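Local coordinates for protein putative aldo/keto reductase (Salmonella enterica subsp. enterica serovar Typhimurium, PDB 4R9O) that probably acts as an NADP-dependent oxidoreductase of the aldo/keto reductase family, built on a TIM-barrel fold, at residues V189-L194 against R290-A295; R219-E224 against P228-L233; Y250-R255 against Q286-I291. All blocks are in the same frame, centred on the assembly; numbering follows the deposited sequence.

Overall arrangement
The contacts cluster on one side of the chain, centred about 20 to 23 Å from its centre. Contact 1 joins the loop between strand 182-185 and helix 198-205 to helix 285-296. Contact 3 packs helix 245-254 on the same helix, its centre about 9 Å from that of contact 1. Contact 2 pairs helix 219-222 of the probable NADP site with helix 227-240, its centre about 13 Å from that of contact 1 and 15 Å from that of contact 3. Along the chain, contact 2 is nested inside contact 1 and closes before contact 3 opens. Helix 285-296 also packs on contact 2 through Ile291 on Leu233. Contacts 1 and 3 face the second subunit, contact 2 the third.

Contact 1 (V189-L194 against R290-A295); sequences VHQPLL and RIRKAA
The first torsion of Arg292 (chi1 172°) turns CG away from the backbone N, and a chain extended as far as NE then brings the end of the arginine to Gln191 and Leu194. CG of Gln191 lies anti to the carbonyl carbon, and the rest of its chain runs straight out to helix 285-296. The amide passes across the stem of the arginine, with Gln191 OE1 3.2 Å from Arg292 CG. The amide and guanidinium planes stand 76° apart, and although Gln191 OE1 comes within 3.3 Å of Arg292 NH1, the angle is too poor for a hydrogen bond. Gln191 NE2 gives a weak bond to Arg292 O (3.4 Å, 152° at the hydrogen) and touches Ala295 CB at 3.8 Å. Leu194 CD2 meets the edge of the guanidinium in its plane, 3.7 Å from Arg292 NH1. Pro135 of the second subunit packs on both Leu194 and Arg292. The stronger acceptor of Gln191 NE2, Pro188 O, lies in its own loop, so the buried amide is held mainly from the loop side; across the contact, van der Waals touches on the arginine stem, Ala295 CB and the guanidinium edge predominate.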
loop_
_atom_site.group_PDB
_atom_site.type_symbol
_atom_site.label_atom_id
_atom_site.label_comp_id
_atom_site.label_asym_id
_atom_site.label_seq_id
_atom_site.Cartn_x
_atom_site.Cartn_y
_atom_site.Cartn_z
ATOM N N VAL C 189 -6.388 7.146 -17.682
ATOM C CA VAL C 189 -5.183 7.385 -16.885
ATOM C C VAL C 189 -5.487 7.400 -15.383
ATOM O O VAL C 189 -4.603 7.195 -14.552
ATOM C CB VAL C 189 -4.525 8.732 -17.300
ATOM C CG1 VAL C 189 -3.236 8.981 -16.545
ATOM C CG2 VAL C 189 -4.266 8.749 -18.788
ATOM N N HIS C 190 -6.743 7.654 -15.036
ATOM C CA HIS C 190 -7.153 7.720 -13.642
ATOM C C HIS C 190 -8.502 7.039 -13.476
ATOM O O HIS C 190 -9.542 7.664 -13.696
ATOM C CB HIS C 190 -7.232 9.178 -13.163
ATOM C CG HIS C 190 -7.536 9.311 -11.700
ATOM N ND1 HIS C 190 -6.581 9.128 -10.728
ATOM C CD2 HIS C 190 -8.693 9.587 -11.049
ATOM C CE1 HIS C 190 -7.131 9.295 -9.535
ATOM N NE2 HIS C 190 -8.411 9.577 -9.704
ATOM N N GLN C 191 -8.478 5.762 -13.085
ATOM C CA GLN C 191 -9.682 4.933 -13.073
ATOM C C GLN C 191 -10.234 4.445 -11.716
ATOM O O GLN C 191 -11.143 3.605 -11.720
ATOM C CB GLN C 191 -9.450 3.677 -13.942
ATOM C CG GLN C 191 -9.012 3.918 -15.399
ATOM C CD GLN C 191 -8.925 2.613 -16.210
ATOM O OE1 GLN C 191 -9.725 1.692 -16.017
ATOM N NE2 GLN C 191 -7.939 2.524 -17.098
ATOM N N PRO C 192 -9.728 4.951 -10.565
ATOM C CA PRO C 192 -10.225 4.265 -9.363
ATOM C C PRO C 192 -11.719 4.468 -9.103
ATOM O O PRO C 192 -12.337 3.620 -8.470
ATOM C CB PRO C 192 -9.392 4.889 -8.236
ATOM C CG PRO C 192 -9.016 6.243 -8.735
ATOM C CD PRO C 192 -8.828 6.073 -10.215
ATOM N N LEU C 193 -12.299 5.557 -9.598
ATOM C CA LEU C 193 -13.699 5.839 -9.279
ATOM C C LEU C 193 -14.658 4.866 -9.985
ATOM O O LEU C 193 -15.851 4.799 -9.660
ATOM C CB LEU C 193 -14.041 7.284 -9.638
ATOM C CG LEU C 193 -13.223 8.305 -8.834
ATOM C CD1 LEU C 193 -13.685 9.720 -9.153
ATOM C CD2 LEU C 193 -13.295 8.033 -7.325
ATOM N N LEU C 194 -14.129 4.124 -10.950
ATOM C CA LEU C 194 -14.924 3.140 -11.678
ATOM C C LEU C 194 -15.402 2.028 -10.760
ATOM O O LEU C 194 -16.483 1.464 -10.957
ATOM C CB LEU C 194 -14.117 2.537 -12.824
ATOM C CG LEU C 194 -14.154 3.281 -14.167
ATOM C CD1 LEU C 194 -13.531 4.665 -14.059
ATOM C CD2 LEU C 194 -13.455 2.453 -15.223
ATOM N N ARG C 290 -9.807 -2.941 -24.073
ATOM C CA ARG C 290 -8.457 -2.821 -24.612
ATOM C C ARG C 290 -7.819 -1.503 -24.191
ATOM O O ARG C 290 -6.646 -1.460 -23.825
ATOM C CB ARG C 290 -8.461 -2.913 -26.136
ATOM C CG ARG C 290 -7.847 -4.171 -26.689
ATOM C CD ARG C 290 -7.458 -3.960 -28.149
ATOM N NE ARG C 290 -8.625 -3.692 -28.984
ATOM C CZ ARG C 290 -8.570 -3.211 -30.225
ATOM N NH1 ARG C 290 -9.690 -3.007 -30.903
ATOM N NH2 ARG C 290 -7.397 -2.937 -30.784
ATOM N N ILE C 291 -8.596 -0.428 -24.272
ATOM C CA ILE C 291 -8.174 0.872 -23.761
ATOM C C ILE C 291 -7.838 0.833 -22.273
ATOM O O ILE C 291 -6.767 1.273 -21.861
ATOM C CB ILE C 291 -9.248 1.932 -23.974
ATOM C CG1 ILE C 291 -9.410 2.183 -25.458
ATOM C CG2 ILE C 291 -8.827 3.246 -23.321
ATOM C CD1 ILE C 291 -8.119 2.587 -26.037
ATOM N N ARG C 292 -8.769 0.322 -21.477
ATOM C CA ARG C 292 -8.563 0.213 -20.034
ATOM C C ARG C 292 -7.229 -0.457 -19.721
ATOM O O ARG C 292 -6.444 0.047 -18.914
ATOM C CB ARG C 292 -9.708 -0.567 -19.383
ATOM C CG ARG C 292 -9.473 -0.893 -17.905
ATOM C CD ARG C 292 -10.527 -1.848 -17.376
ATOM N NE ARG C 292 -10.227 -2.313 -16.020
ATOM C CZ ARG C 292 -10.747 -1.786 -14.912
ATOM N NH1 ARG C 292 -11.598 -0.770 -14.993
ATOM N NH2 ARG C 292 -10.416 -2.270 -13.718
ATOM N N LYS C 293 -6.982 -1.581 -20.388
ATOM C CA LYS C 293 -5.820 -2.419 -20.126
ATOM C C LYS C 293 -4.521 -1.786 -20.623
ATOM O O LYS C 293 -3.480 -1.899 -19.980
ATOM C CB LYS C 293 -6.027 -3.796 -20.763
ATOM C CG LYS C 293 -7.197 -4.556 -20.138
ATOM C CD LYS C 293 -7.442 -5.905 -20.800
ATOM C CE LYS C 293 -8.555 -6.670 -20.078
ATOM N NZ LYS C 293 -8.785 -8.015 -20.655
ATOM N N ALA C 294 -4.580 -1.121 -21.766
ATOM C CA ALA C 294 -3.415 -0.399 -22.265
ATOM C C ALA C 294 -2.974 0.659 -21.246
ATOM O O ALA C 294 -1.777 0.883 -21.044
ATOM C CB ALA C 294 -3.716 0.233 -23.605
ATOM N N ALA C 295 -3.951 1.270 -20.580
ATOM C CA ALA C 295 -3.693 2.311 -19.586
ATOM C C ALA C 295 -3.189 1.778 -18.244
ATOM O O ALA C 295 -2.431 2.459 -17.561
ATOM C CB ALA C 295 -4.940 3.121 -19.364
#

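Contact 2 (R219-E224 against P228-L233)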
loop_
_atom_site.group_PDB
_atom_site.type_symbol
_atom_site.label_atom_id
_atom_site.label_comp_id
_atom_site.label_asym_id
_atom_site.label_seq_id
_atom_site.Cartn_x
_atom_site.Cartn_y
_atom_site.Cartn_z
ATOM N N ARG C 219 -1.150 14.419 -19.109
ATOM C CA ARG C 219 -0.199 13.314 -19.211
ATOM C C ARG C 219 -0.270 12.569 -20.545
ATOM O O ARG C 219 0.763 12.155 -21.079
ATOM C CB ARG C 219 -0.406 12.341 -18.048
ATOM C CG ARG C 219 0.278 12.789 -16.748
ATOM C CD ARG C 219 -0.121 11.908 -15.567
ATOM N NE ARG C 219 -1.547 12.027 -15.277
ATOM C CZ ARG C 219 -2.154 11.474 -14.232
ATOM N NH1 ARG C 219 -1.464 10.746 -13.365
ATOM N NH2 ARG C 219 -3.455 11.650 -14.055
ATOM N N LEU C 220 -1.475 12.417 -21.090
ATOM C CA LEU C 220 -1.658 11.634 -22.314
ATOM C C LEU C 220 -0.751 12.140 -23.424
ATOM O O LEU C 220 -0.126 11.352 -24.129
ATOM C CB LEU C 220 -3.117 11.667 -22.771
ATOM C CG LEU C 220 -3.381 10.888 -24.063
ATOM C CD1 LEU C 220 -2.993 9.411 -23.910
ATOM C CD2 LEU C 220 -4.830 11.034 -24.481
ATOM N N PHE C 221 -0.655 13.462 -23.543
ATOM C CA PHE C 221 0.168 14.078 -24.581
ATOM C C PHE C 221 1.557 14.504 -24.105
ATOM O O PHE C 221 2.515 14.449 -24.873
ATOM C CB PHE C 221 -0.561 15.286 -25.168
ATOM C CG PHE C 221 -1.769 14.923 -25.973
ATOM C CD1 PHE C 221 -3.040 15.086 -25.454
ATOM C CD2 PHE C 221 -1.632 14.405 -27.252
ATOM C CE1 PHE C 221 -4.160 14.746 -26.196
ATOM C CE2 PHE C 221 -2.747 14.061 -28.002
ATOM C CZ PHE C 221 -4.012 14.231 -27.472
ATOM N N ASN C 222 1.667 14.917 -22.846
ATOM C CA ASN C 222 2.889 15.553 -22.360
ATOM C C ASN C 222 3.782 14.670 -21.506
ATOM O O ASN C 222 4.862 15.088 -21.103
ATOM C CB ASN C 222 2.544 16.807 -21.556
ATOM C CG ASN C 222 1.918 17.881 -22.401
ATOM O OD1 ASN C 222 2.609 18.600 -23.119
ATOM N ND2 ASN C 222 0.602 18.001 -22.322
ATOM N N ASP C 223 3.333 13.464 -21.202
ATOM C CA ASP C 223 4.153 12.566 -20.414
ATOM C C ASP C 223 4.714 11.481 -21.329
ATOM O O ASP C 223 3.977 10.624 -21.819
ATOM C CB ASP C 223 3.348 11.965 -19.262
ATOM C CG ASP C 223 4.232 11.358 -18.170
ATOM O OD1 ASP C 223 5.291 10.770 -18.491
ATOM O OD2 ASP C 223 3.862 11.468 -16.983
ATOM N N GLU C 224 6.024 11.545 -21.553
ATOM C CA GLU C 224 6.752 10.600 -22.405
ATOM C C GLU C 224 6.386 9.149 -22.103
ATOM O O GLU C 224 6.400 8.293 -22.993
ATOM C CB GLU C 224 8.266 10.802 -22.233
ATOM C CG GLU C 224 9.140 9.999 -23.200
ATOM C CD GLU C 224 10.105 9.081 -22.480
ATOM O OE1 GLU C 224 10.353 9.312 -21.277
ATOM O OE2 GLU C 224 10.608 8.121 -23.104
ATOM N N PRO C 228 3.805 5.301 -25.632
ATOM C CA PRO C 228 3.368 4.024 -26.225
ATOM C C PRO C 228 1.861 3.768 -26.058
ATOM O O PRO C 228 1.248 3.173 -26.949
ATOM C CB PRO C 228 4.187 2.979 -25.461
ATOM C CG PRO C 228 5.388 3.718 -24.981
ATOM C CD PRO C 228 4.895 5.106 -24.656
ATOM N N LEU C 229 1.274 4.219 -24.950
ATOM C CA LEU C 229 -0.167 4.066 -24.749
ATOM C C LEU C 229 -0.924 4.944 -25.737
ATOM O O LEU C 229 -1.911 4.527 -26.350
ATOM C CB LEU C 229 -0.567 4.422 -23.314
ATOM C CG LEU C 229 -2.023 4.882 -23.166
ATOM C CD1 LEU C 229 -2.992 3.723 -23.326
ATOM C CD2 LEU C 229 -2.256 5.627 -21.856
ATOM N N ARG C 230 -0.447 6.170 -25.888
ATOM C CA ARG C 230 -1.018 7.100 -26.843
ATOM C C ARG C 230 -1.152 6.451 -28.218
ATOM O O ARG C 230 -2.118 6.680 -28.943
ATOM C CB ARG C 230 -0.150 8.351 -26.914
ATOM C CG ARG C 230 -0.527 9.280 -28.022
ATOM C CD ARG C 230 0.307 10.534 -27.982
ATOM N NE ARG C 230 0.082 11.332 -29.178
ATOM C CZ ARG C 230 0.754 12.436 -29.469
ATOM N NH1 ARG C 230 0.483 13.094 -30.589
ATOM N NH2 ARG C 230 1.698 12.872 -28.644
ATOM N N GLN C 231 -0.188 5.599 -28.544
ATOM C CA GLN C 231 -0.152 4.907 -29.830
ATOM C C GLN C 231 -1.095 3.698 -29.909
ATOM O O GLN C 231 -1.475 3.299 -31.007
ATOM C CB GLN C 231 1.287 4.501 -30.164
ATOM C CG GLN C 231 2.226 5.700 -30.145
ATOM C CD GLN C 231 3.683 5.349 -30.355
ATOM O OE1 GLN C 231 4.033 4.197 -30.619
ATOM N NE2 GLN C 231 4.551 6.352 -30.229
ATOM N N GLU C 232 -1.504 3.143 -28.770
ATOM C CA GLU C 232 -2.551 2.118 -28.784
ATOM C C GLU C 232 -3.927 2.767 -28.979
ATOM O O GLU C 232 -4.818 2.180 -29.592
ATOM C CB GLU C 232 -2.534 1.281 -27.503
ATOM C CG GLU C 232 -2.814 -0.216 -27.697
ATOM C CD GLU C 232 -4.293 -0.538 -27.868
ATOM O OE1 GLU C 232 -5.138 0.316 -27.519
ATOM O OE2 GLU C 232 -4.609 -1.653 -28.345
ATOM N N LEU C 233 -4.097 3.977 -28.458
ATOM C CA LEU C 233 -5.297 4.755 -28.740
ATOM C C LEU C 233 -5.378 5.098 -30.244
ATOM O O LEU C 233 -6.470 5.189 -30.808
ATOM C CB LEU C 233 -5.322 6.034 -27.893
ATOM C CG LEU C 233 -5.810 5.916 -26.439
ATOM C CD1 LEU C 233 -5.281 7.071 -25.572
ATOM C CD2 LEU C 233 -7.324 5.896 -26.395
#
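Phe221 and Arg230 form the outer half of this contact, Leu220 and Leu233 the inner half. The Phe221 ring turns its edge to the guanidinium, with CD2 standing over the centre of one guanidinium face, 3.8 Å from Arg230 CZ. The two planes are 70° apart, an edge-to-face meeting in which the cation does not sit over the ring. Arg230 spans the gap on a fully stretched chain: chi1 of 171° sets CG opposite the backbone N, and CD passes 4.0 Å from Leu220 O. Arg230, Leu229 and Pro228 were modelled in two conformers, and this account holds for one of them. On the inner side Leu220 CD1 reaches Leu233 CD1 at 3.7 Å, with Leu229 CD2 farther off at 4.4 Å. Where the chain turns, Pro228 CD lies 3.9 Å from Glu224 O.

Outside these, Ile245 of helix 245-254 packs on both Phe221 and Arg230, and the end of helix 219-222 is tied by Asp223 N bonding to Arg219 O (2.9 Å). Arg230 NH2 makes a salt bridge with Asp29 of the third subunit. Glu224 OE2 forms a hydrogen bond with His131 and a weak one with Tyr58 of the same neighbouring subunit, the probable proton donor, which puts Glu224 beside the neighbour's probable active site.

Residues 219-223 probably belong to the NADP-binding segment, which helix 227-240 backs here. Across the two segments the contact is van der Waals, leucine on leucine and a ring edge on a guanidinium face, with no polar bond between them. Because a ring edge carries C-H hydrogens, this approach probably brings the cation little electrostatic gain, and Asp29 of the third subunit is likelier to compensate its charge.

Contact 3 (Y250-R255 against Q286-I291)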
loop_
_atom_site.group_PDB
_atom_site.type_symbol
_atom_site.label_atom_id
_atom_site.label_comp_id
_atom_site.label_asym_id
_atom_site.label_seq_id
_atom_site.Cartn_x
_atom_site.Cartn_y
_atom_site.Cartn_z
ATOM N N TYR C 250 -12.637 10.531 -25.174
ATOM C CA TYR C 250 -13.951 11.065 -24.793
ATOM C C TYR C 250 -15.050 10.000 -24.947
ATOM O O TYR C 250 -15.947 9.888 -24.105
ATOM C CB TYR C 250 -14.295 12.313 -25.620
ATOM C CG TYR C 250 -13.519 13.558 -25.211
ATOM C CD1 TYR C 250 -13.401 13.922 -23.873
ATOM C CD2 TYR C 250 -12.900 14.359 -26.162
ATOM C CE1 TYR C 250 -12.684 15.063 -23.497
ATOM C CE2 TYR C 250 -12.182 15.489 -25.802
ATOM C CZ TYR C 250 -12.077 15.839 -24.471
ATOM O OH TYR C 250 -11.363 16.968 -24.131
ATOM N N ALA C 251 -14.975 9.224 -26.027
ATOM C CA ALA C 251 -15.949 8.172 -26.295
ATOM C C ALA C 251 -15.885 7.120 -25.194
ATOM O O ALA C 251 -16.906 6.589 -24.761
ATOM C CB ALA C 251 -15.698 7.543 -27.671
ATOM N N TRP C 252 -14.669 6.857 -24.722
ATOM C CA TRP C 252 -14.415 5.891 -23.658
ATOM C C TRP C 252 -15.093 6.303 -22.352
ATOM O O TRP C 252 -15.655 5.470 -21.633
ATOM C CB TRP C 252 -12.903 5.750 -23.451
ATOM C CG TRP C 252 -12.481 4.689 -22.473
ATOM C CD1 TRP C 252 -12.162 3.393 -22.762
ATOM C CD2 TRP C 252 -12.306 4.839 -21.056
ATOM N NE1 TRP C 252 -11.816 2.722 -21.614
ATOM C CE2 TRP C 252 -11.895 3.587 -20.551
ATOM C CE3 TRP C 252 -12.480 5.905 -20.161
ATOM C CZ2 TRP C 252 -11.637 3.372 -19.196
ATOM C CZ3 TRP C 252 -12.222 5.691 -18.806
ATOM C CH2 TRP C 252 -11.811 4.431 -18.340
ATOM N N ILE C 253 -15.011 7.597 -22.051
ATOM C CA ILE C 253 -15.633 8.181 -20.868
ATOM C C ILE C 253 -17.161 8.183 -20.981
ATOM O O ILE C 253 -17.870 7.832 -20.034
ATOM C CB ILE C 253 -15.127 9.626 -20.655
ATOM C CG1 ILE C 253 -13.662 9.617 -20.212
ATOM C CG2 ILE C 253 -15.992 10.375 -19.649
ATOM C CD1 ILE C 253 -13.054 11.003 -20.127
ATOM N N LEU C 254 -17.664 8.580 -22.148
ATOM C CA LEU C 254 -19.103 8.607 -22.401
ATOM C C LEU C 254 -19.756 7.232 -22.271
ATOM O O LEU C 254 -20.950 7.132 -21.994
ATOM C CB LEU C 254 -19.397 9.149 -23.806
ATOM C CG LEU C 254 -19.116 10.622 -24.112
ATOM C CD1 LEU C 254 -19.511 10.915 -25.556
ATOM C CD2 LEU C 254 -19.864 11.536 -23.149
ATOM N N ARG C 255 -18.972 6.183 -22.510
ATOM C CA ARG C 255 -19.471 4.807 -22.490
ATOM C C ARG C 255 -19.847 4.356 -21.069
ATOM O O ARG C 255 -20.627 3.421 -20.893
ATOM C CB ARG C 255 -18.420 3.866 -23.101
ATOM C CG ARG C 255 -18.813 2.383 -23.184
ATOM C CD ARG C 255 -20.108 2.188 -23.953
ATOM N NE ARG C 255 -20.536 0.787 -23.970
ATOM C CZ ARG C 255 -21.220 0.204 -22.988
ATOM N NH1 ARG C 255 -21.582 -1.069 -23.099
ATOM N NH2 ARG C 255 -21.544 0.893 -21.893
ATOM N N GLN C 286 -14.959 -4.572 -26.324
ATOM C CA GLN C 286 -13.577 -5.031 -26.396
ATOM C C GLN C 286 -12.627 -3.863 -26.611
ATOM O O GLN C 286 -11.519 -3.859 -26.080
ATOM C CB GLN C 286 -13.411 -6.081 -27.494
ATOM C CG GLN C 286 -14.108 -7.393 -27.163
ATOM C CD GLN C 286 -13.793 -8.519 -28.143
ATOM O OE1 GLN C 286 -14.689 -9.236 -28.564
ATOM N NE2 GLN C 286 -12.521 -8.692 -28.481
ATOM N N GLN C 287 -13.074 -2.860 -27.362
ATOM C CA GLN C 287 -12.278 -1.658 -27.557
ATOM C C GLN C 287 -12.161 -0.892 -26.250
ATOM O O GLN C 287 -11.084 -0.424 -25.911
ATOM C CB GLN C 287 -12.876 -0.769 -28.655
ATOM C CG GLN C 287 -12.633 -1.300 -30.059
ATOM C CD GLN C 287 -13.437 -0.558 -31.120
ATOM O OE1 GLN C 287 -14.485 0.027 -30.831
ATOM N NE2 GLN C 287 -12.939 -0.573 -32.353
ATOM N N TRP C 288 -13.263 -0.790 -25.511
ATOM C CA TRP C 288 -13.247 -0.112 -24.222
ATOM C C TRP C 288 -12.287 -0.827 -23.281
ATOM O O TRP C 288 -11.515 -0.197 -22.568
ATOM C CB TRP C 288 -14.654 -0.054 -23.608
ATOM C CG TRP C 288 -14.744 0.825 -22.379
ATOM C CD1 TRP C 288 -15.103 2.141 -22.341
ATOM C CD2 TRP C 288 -14.469 0.451 -21.019
ATOM N NE1 TRP C 288 -15.061 2.613 -21.051
ATOM C CE2 TRP C 288 -14.679 1.592 -20.217
ATOM C CE3 TRP C 288 -14.068 -0.740 -20.401
ATOM C CZ2 TRP C 288 -14.496 1.584 -18.831
ATOM C CZ3 TRP C 288 -13.899 -0.753 -19.025
ATOM C CH2 TRP C 288 -14.109 0.404 -18.252
ATOM N N PHE C 289 -12.325 -2.152 -23.286
ATOM C CA PHE C 289 -11.509 -2.914 -22.349
ATOM C C PHE C 289 -10.042 -2.936 -22.767
ATOM O O PHE C 289 -9.144 -2.915 -21.915
ATOM C CB PHE C 289 -12.073 -4.326 -22.188
ATOM C CG PHE C 289 -13.198 -4.398 -21.185
ATOM C CD1 PHE C 289 -12.924 -4.427 -19.827
ATOM C CD2 PHE C 289 -14.522 -4.401 -21.596
ATOM C CE1 PHE C 289 -13.947 -4.473 -18.896
ATOM C CE2 PHE C 289 -15.553 -4.458 -20.664
ATOM C CZ PHE C 289 -15.263 -4.493 -19.319
ATOM N N ARG C 290 -9.807 -2.941 -24.073
ATOM C CA ARG C 290 -8.457 -2.821 -24.612
ATOM C C ARG C 290 -7.819 -1.503 -24.191
ATOM O O ARG C 290 -6.646 -1.460 -23.825
ATOM C CB ARG C 290 -8.461 -2.913 -26.136
ATOM C CG ARG C 290 -7.847 -4.171 -26.689
ATOM C CD ARG C 290 -7.458 -3.960 -28.149
ATOM N NE ARG C 290 -8.625 -3.692 -28.984
ATOM C CZ ARG C 290 -8.570 -3.211 -30.225
ATOM N NH1 ARG C 290 -9.690 -3.007 -30.903
ATOM N NH2 ARG C 290 -7.397 -2.937 -30.784
ATOM N N ILE C 291 -8.596 -0.428 -24.272
ATOM C CA ILE C 291 -8.174 0.872 -23.761
ATOM C C ILE C 291 -7.838 0.833 -22.273
ATOM O O ILE C 291 -6.767 1.273 -21.861
ATOM C CB ILE C 291 -9.248 1.932 -23.974
ATOM C CG1 ILE C 291 -9.410 2.183 -25.458
ATOM C CG2 ILE C 291 -8.827 3.246 -23.321
ATOM C CD1 ILE C 291 -8.119 2.587 -26.037
#
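Trp252 and Trp288 lie face to face, one from each helix, in an almost perfectly parallel offset stack: the planes differ by 1° and the five-membered rings are 3.6 Å apart between centroids. Each indole slides over the rim of the other, placing Trp252 CD1 3.2 Å from Trp288 CD1. The overlap runs on only along the CE2-CZ2 edges, with Trp252 CZ2 3.4 Å from Trp288 CZ2. The two first torsions are nearly equal, both setting CG opposite the backbone N, and each swings its indole across to the other helix.

That reach also brings each ring N-H to the backbone of the other tryptophan. Trp288 NE1 donates to Trp252 O at 3.0 Å, and Trp252 NE1 donates to Trp288 O at 3.1 Å. Both acceptors lie close to the plane of the donating indole, and both bonds are bent at the hydrogen (139° and 147°). This reciprocal pair fixes the rotation of the rings and satisfies two buried N-H groups, while the two NE1 atoms, both donors, merely face each other within the stack.

Ile291 completes a sandwich: its CG2 covers the other face of Trp252, 3.4 Å from Trp252 CD1. Beside Trp288 runs the aliphatic part of Arg255, whose CG is 3.8 Å from Trp288 CD1; the chain then bends at chi2 and carries the guanidinium away. Leu136 of the second subunit packs on both Arg255 and Trp288.

Helix 245-254 is one of the helices that surround the barrel, between strands 210-212 and 261-264. Helix 285-296 follows the last barrel helix and packs on helices 245-254 and 227-240 at the outside of the barrel, as the C-terminal extra helix does in aldo/keto reductases.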